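Local coordinates for sporozoite surface protein 2 (Plasmodium vivax, PDB 4HQO) that probably acts as the sporozoite's adhesion receptor in gliding motility, coupling a metal-binding von Willebrand factor A domain to a thrombospondin repeat through an extensible beta-ribbon, at residues Glu12-Glu17 with Val210-Asn215; Thr38-Met43 with Ile160-Gly165. The protein carries 4 engineered substitutions. One frame throughout, in Å; residues are numbered along the deposited sequence.

The two contacts belong to different parts of an elongated molecule, with centres 41 Å apart and nearest atoms about 19 Å from each other. Contact 2 (Thr38-Met43 with Ile160-Gly165) is buried in the von Willebrand factor A domain, where a helix covers the C-terminal end of strand 156-161, next to the edge strand of the main sheet; the side chain of Ile162 lies about 9 Å from the bound magnesium ion. Contact 1 (Glu12-Glu17 with Val210-Asn215) sits on the surface, away from the metal sites, in the two-stranded ribbon that leads toward the thrombospondin domain. Its two strands are far apart in the chain, so contact 2 falls within the sequence between them.

Contact 1 (Glu12-Glu17 with Val210-Asn215); sequences EEVCNE and VERVAN
Glu12 and Val210 face each other as a hydrogen-bonded pair of the antiparallel two-stranded beta-ribbon formed by strands 7-15 and 207-215. Glu12 N donates to Val210 O and Val210 N donates to Glu12 O, each at 3.1 Å, and both bonds are nearly straight. The short strand segments run at 111° to one another, and Glu12 with Val210 is their single bridge, because the next pairs, Val14 with Thr208 and Arg212 with Tyr10, take partners further along the ribbon.

Four side chains share the face that holds Glu12 and Val210. Val14 CG2 meets Val210 CG2 at 3.7 Å, the two side chains crossing at about a right angle. Glu12 places CG between its own N and carbonyl carbon (chi1 87°) and then extends, which carries its carboxylate obliquely across the aliphatic start of Arg212, with Glu12 OE2 3.7 Å from CG of that arginine. Arg212 turns at chi2 (-66°) and folds back along its own strand. Val210 CG2 lies 3.4 Å from the guanidinium plane, over its centre, so an apolar methyl covers one face of the group. NH1 also makes a weak bond to Glu211 O.

Beyond this face, Cys15 is disulfide-bonded to Cys207, tying the ribbon together at its A-domain end.

The opposite charges stop short of a salt bridge. A water joins them instead: it lies at the guanidinium edge, in plane, accepts from Arg212 NE at 2.6 Å and donates to Glu12 OE2 at 3.2 Å.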
loop_
_atom_site.group_PDB
_atom_site.type_symbol
_atom_site.label_atom_id
_atom_site.label_comp_id
_atom_site.label_asym_id
_atom_site.label_seq_id
_atom_site.Cartn_x
_atom_site.Cartn_y
_atom_site.Cartn_z
ATOM N N GLU A 12 -19.425 -9.422 -1.873
ATOM C CA GLU A 12 -18.033 -9.755 -1.606
ATOM C C GLU A 12 -17.521 -9.044 -0.361
ATOM O O GLU A 12 -17.976 -7.956 -0.008
ATOM C CB GLU A 12 -17.133 -9.460 -2.814
ATOM C CG GLU A 12 -16.591 -8.043 -2.890
ATOM C CD GLU A 12 -15.649 -7.848 -4.063
ATOM O OE1 GLU A 12 -15.534 -8.776 -4.893
ATOM O OE2 GLU A 12 -15.023 -6.771 -4.156
ATOM N N GLU A 13 -16.568 -9.679 0.306
ATOM C CA GLU A 13 -15.986 -9.132 1.516
ATOM C C GLU A 13 -14.769 -8.288 1.155
ATOM O O GLU A 13 -13.911 -8.716 0.387
ATOM C CB GLU A 13 -15.607 -10.271 2.463
ATOM C CG GLU A 13 -15.074 -9.835 3.812
ATOM C CD GLU A 13 -14.804 -11.015 4.726
ATOM O OE1 GLU A 13 -15.669 -11.919 4.800
ATOM O OE2 GLU A 13 -13.724 -11.044 5.359
ATOM N N VAL A 14 -14.709 -7.078 1.700
ATOM C CA VAL A 14 -13.640 -6.149 1.379
ATOM C C VAL A 14 -12.888 -5.747 2.639
ATOM O O VAL A 14 -13.465 -5.174 3.563
ATOM C CB VAL A 14 -14.188 -4.882 0.684
ATOM C CG1 VAL A 14 -13.083 -3.846 0.504
ATOM C CG2 VAL A 14 -14.802 -5.243 -0.654
ATOM N N CYS A 15 -11.598 -6.065 2.676
ATOM C CA CYS A 15 -10.751 -5.687 3.794
ATOM C C CYS A 15 -9.632 -4.785 3.300
ATOM O O CYS A 15 -9.415 -4.634 2.093
ATOM C CB CYS A 15 -10.148 -6.922 4.478
ATOM S SG CYS A 15 -11.333 -8.154 5.088
ATOM N N ASN A 16 -8.922 -4.190 4.244
ATOM C CA ASN A 16 -7.788 -3.345 3.933
ATOM C C ASN A 16 -6.508 -4.043 4.371
ATOM O O ASN A 16 -5.659 -3.451 5.033
ATOM C CB ASN A 16 -7.935 -2.009 4.654
ATOM C CG ASN A 16 -8.008 -2.169 6.160
ATOM O OD1 ASN A 16 -8.243 -3.271 6.673
ATOM N ND2 ASN A 16 -7.808 -1.071 6.880
ATOM N N GLU A 17 -6.379 -5.318 4.013
ATOM C CA GLU A 17 -5.266 -6.122 4.500
ATOM C C GLU A 17 -3.948 -5.796 3.790
ATOM O O GLU A 17 -2.870 -6.025 4.334
ATOM C CB GLU A 17 -5.589 -7.621 4.404
ATOM C CG GLU A 17 -5.500 -8.210 3.004
ATOM C CD GLU A 17 -6.716 -7.896 2.141
ATOM O OE1 GLU A 17 -7.649 -7.224 2.628
ATOM O OE2 GLU A 17 -6.737 -8.325 0.967
ATOM N N VAL A 210 -19.775 -5.765 1.330
ATOM C CA VAL A 210 -20.340 -4.826 0.369
ATOM C C VAL A 210 -20.998 -5.543 -0.806
ATOM O O VAL A 210 -20.794 -6.738 -1.014
ATOM C CB VAL A 210 -19.273 -3.872 -0.189
ATOM C CG1 VAL A 210 -18.447 -3.272 0.938
ATOM C CG2 VAL A 210 -18.379 -4.608 -1.168
ATOM N N GLU A 211 -21.790 -4.801 -1.574
ATOM C CA GLU A 211 -22.397 -5.323 -2.792
ATOM C C GLU A 211 -21.705 -4.720 -4.011
ATOM O O GLU A 211 -21.485 -3.512 -4.074
ATOM C CB GLU A 211 -23.895 -5.021 -2.829
ATOM C CG GLU A 211 -24.577 -5.513 -4.092
ATOM C CD GLU A 211 -26.085 -5.372 -4.045
ATOM O OE1 GLU A 211 -26.746 -6.221 -3.405
ATOM O OE2 GLU A 211 -26.609 -4.416 -4.654
ATOM N N ARG A 212 -21.353 -5.569 -4.970
ATOM C CA ARG A 212 -20.627 -5.118 -6.151
ATOM C C ARG A 212 -21.433 -5.254 -7.442
ATOM O O ARG A 212 -22.312 -6.109 -7.562
ATOM C CB ARG A 212 -19.289 -5.842 -6.264
ATOM C CG ARG A 212 -18.258 -5.344 -5.271
ATOM C CD ARG A 212 -17.874 -3.908 -5.586
ATOM N NE ARG A 212 -17.130 -3.271 -4.502
ATOM C CZ ARG A 212 -17.647 -2.371 -3.669
ATOM N NH1 ARG A 212 -18.918 -1.995 -3.792
ATOM N NH2 ARG A 212 -16.891 -1.843 -2.712
ATOM N N VAL A 213 -21.114 -4.392 -8.401
ATOM C CA VAL A 213 -21.847 -4.306 -9.656
ATOM C C VAL A 213 -20.880 -4.395 -10.834
ATOM O O VAL A 213 -19.780 -3.844 -10.788
ATOM C CB VAL A 213 -22.679 -2.992 -9.720
ATOM C CG1 VAL A 213 -22.717 -2.416 -11.131
ATOM C CG2 VAL A 213 -24.091 -3.216 -9.181
ATOM N N ALA A 214 -21.285 -5.117 -11.876
ATOM C CA ALA A 214 -20.488 -5.218 -13.093
ATOM C C ALA A 214 -21.375 -5.143 -14.333
ATOM O O ALA A 214 -22.482 -5.680 -14.349
ATOM C CB ALA A 214 -19.677 -6.504 -13.093
ATOM N N ASN A 215 -20.881 -4.468 -15.366
ATOM C CA ASN A 215 -21.611 -4.341 -16.623
ATOM C C ASN A 215 -21.412 -5.583 -17.487
ATOM O O ASN A 215 -20.283 -5.935 -17.830
ATOM C CB ASN A 215 -21.151 -3.089 -17.379
ATOM C CG ASN A 215 -22.192 -2.577 -18.363
ATOM O OD1 ASN A 215 -23.117 -3.296 -18.745
ATOM N ND2 ASN A 215 -22.041 -1.326 -18.779
HETATM O O HOH W 1 -14.682 -3.639 -3.566
#

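Contact 2 (Thr38-Met43 with Ile160-Gly165); sequences TKVIPM and IGIGQG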
loop_
_atom_site.group_PDB
_atom_site.type_symbol
_atom_site.label_atom_id
_atom_site.label_comp_id
_atom_site.label_asym_id
_atom_site.label_seq_id
_atom_site.Cartn_x
_atom_site.Cartn_y
_atom_site.Cartn_z
ATOM N N THR A 38 22.620 1.534 19.791
ATOM C CA THR A 38 21.841 1.431 21.027
ATOM C C THR A 38 20.379 1.819 20.861
ATOM O O THR A 38 19.554 1.512 21.713
ATOM C CB THR A 38 22.428 2.316 22.138
ATOM O OG1 THR A 38 22.310 3.687 21.745
ATOM C CG2 THR A 38 23.897 1.968 22.395
ATOM N N LYS A 39 20.074 2.466 19.748
ATOM C CA LYS A 39 18.752 3.045 19.527
ATOM C C LYS A 39 18.131 2.667 18.177
ATOM O O LYS A 39 17.019 2.134 18.114
ATOM C CB LYS A 39 18.814 4.579 19.684
ATOM C CG LYS A 39 17.661 5.332 19.042
ATOM C CD LYS A 39 16.411 5.295 19.895
ATOM C CE LYS A 39 15.341 6.227 19.334
ATOM N NZ LYS A 39 14.149 6.272 20.222
ATOM N N VAL A 40 18.837 2.954 17.090
ATOM C CA VAL A 40 18.267 2.740 15.758
ATOM C C VAL A 40 18.068 1.265 15.396
ATOM O O VAL A 40 16.990 0.869 14.946
ATOM C CB VAL A 40 19.112 3.386 14.663
ATOM C CG1 VAL A 40 18.456 3.175 13.302
ATOM C CG2 VAL A 40 19.303 4.880 14.958
ATOM N N ILE A 41 19.115 0.460 15.561
ATOM C CA ILE A 41 19.009 -0.974 15.293
ATOM C C ILE A 41 17.932 -1.651 16.161
ATOM O O ILE A 41 17.091 -2.373 15.630
ATOM C CB ILE A 41 20.382 -1.696 15.403
ATOM C CG1 ILE A 41 21.336 -1.194 14.313
ATOM C CG2 ILE A 41 20.210 -3.202 15.316
ATOM C CD1 ILE A 41 20.868 -1.491 12.895
ATOM N N PRO A 42 17.942 -1.419 17.491
ATOM C CA PRO A 42 16.838 -2.001 18.273
ATOM C C PRO A 42 15.453 -1.486 17.843
ATOM O O PRO A 42 14.489 -2.229 17.942
ATOM C CB PRO A 42 17.150 -1.554 19.704
ATOM C CG PRO A 42 18.628 -1.336 19.717
ATOM C CD PRO A 42 18.934 -0.761 18.362
ATOM N N MET A 43 15.361 -0.244 17.374
ATOM C CA MET A 43 14.084 0.308 16.921
ATOM C C MET A 43 13.589 -0.430 15.685
ATOM O O MET A 43 12.418 -0.794 15.590
ATOM C CB MET A 43 14.209 1.803 16.610
ATOM C CG MET A 43 12.999 2.405 15.868
ATOM S SD MET A 43 11.520 2.512 16.899
ATOM C CE MET A 43 12.138 3.522 18.249
ATOM N N ILE A 160 9.333 8.735 13.159
ATOM C CA ILE A 160 9.972 8.205 14.368
ATOM C C ILE A 160 11.286 8.940 14.597
ATOM O O ILE A 160 12.165 8.945 13.736
ATOM C CB ILE A 160 10.268 6.699 14.251
ATOM C CG1 ILE A 160 9.004 5.933 13.867
ATOM C CG2 ILE A 160 10.833 6.156 15.577
ATOM C CD1 ILE A 160 7.901 6.083 14.853
ATOM N N GLY A 161 11.416 9.580 15.746
ATOM C CA GLY A 161 12.632 10.316 16.040
ATOM C C GLY A 161 13.766 9.398 16.457
ATOM O O GLY A 161 13.611 8.600 17.375
ATOM N N ILE A 162 14.895 9.487 15.761
ATOM C CA ILE A 162 16.110 8.778 16.157
ATOM C C ILE A 162 17.284 9.744 16.114
ATOM O O ILE A 162 17.177 10.833 15.553
ATOM C CB ILE A 162 16.442 7.599 15.213
ATOM C CG1 ILE A 162 16.530 8.081 13.761
ATOM C CG2 ILE A 162 15.436 6.460 15.378
ATOM C CD1 ILE A 162 17.254 7.100 12.826
ATOM N N GLY A 163 18.410 9.344 16.692
ATOM C CA GLY A 163 19.619 10.143 16.617
ATOM C C GLY A 163 19.959 10.815 17.923
ATOM O O GLY A 163 19.089 11.012 18.781
ATOM N N GLN A 164 21.235 11.172 18.064
ATOM C CA GLN A 164 21.755 11.779 19.284
ATOM C C GLN A 164 21.239 13.199 19.510
ATOM O O GLN A 164 21.135 13.646 20.654
ATOM C CB GLN A 164 23.291 11.773 19.273
ATOM C CG GLN A 164 23.912 12.591 18.145
ATOM C CD GLN A 164 25.376 12.267 17.921
ATOM O OE1 GLN A 164 26.029 11.666 18.773
ATOM N NE2 GLN A 164 25.898 12.656 16.762
ATOM N N GLY A 165 20.919 13.901 18.424
ATOM C CA GLY A 165 20.462 15.278 18.511
ATOM C C GLY A 165 19.248 15.550 17.641
ATOM O O GLY A 165 19.371 16.029 16.511
HETATM O O HOH W 2 11.915 7.118 18.818
#
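Val40 overlaps the end of Ile162 at about a right angle, its CG2 resting 3.7 Å from Ile162 CD1. Ile162 presents two branches to the helix: CG1 is tucked between the backbone N and the carbonyl carbon (chi1 55°), sending CD1 to Val40, while CG2 takes the CE of Lys39 at 4.0 Å. One turn along the helix, the bend at chi2 brings Met43 SD to 3.9 Å from Ile160 CG2, and the further bend at chi3 keeps Met43 CE against the same methyl. Ala195 of helix 192-203 touches both residues of that pair, and Met132 on the neighbouring strand touches Met43, Ile160 and Ile162.

Lys39 gives the contact its polar margin. Its chain bends at chi2 (79°) and passes its CE 3.5 Å from Gly161 O, but NZ reaches that carbonyl through a water, which accepts from Lys39 NZ at 2.8 Å and donates to Gly161 O at 2.7 Å.

The helix is irregular here, with a wider turn at Thr38-Val40 and a kink at Pro42, whose N has no bond to the preceding turn; Met43 N still bonds to Lys39 O.

A helix packed over the C-terminal end of a sheet strand, as helix 33-49 is on strand 156-161, is typical of the alpha/beta fold of von Willebrand factor A domains, here close to the metal-ion-dependent adhesion site, where Ser28, Ser30 and Thr103 bind magnesium.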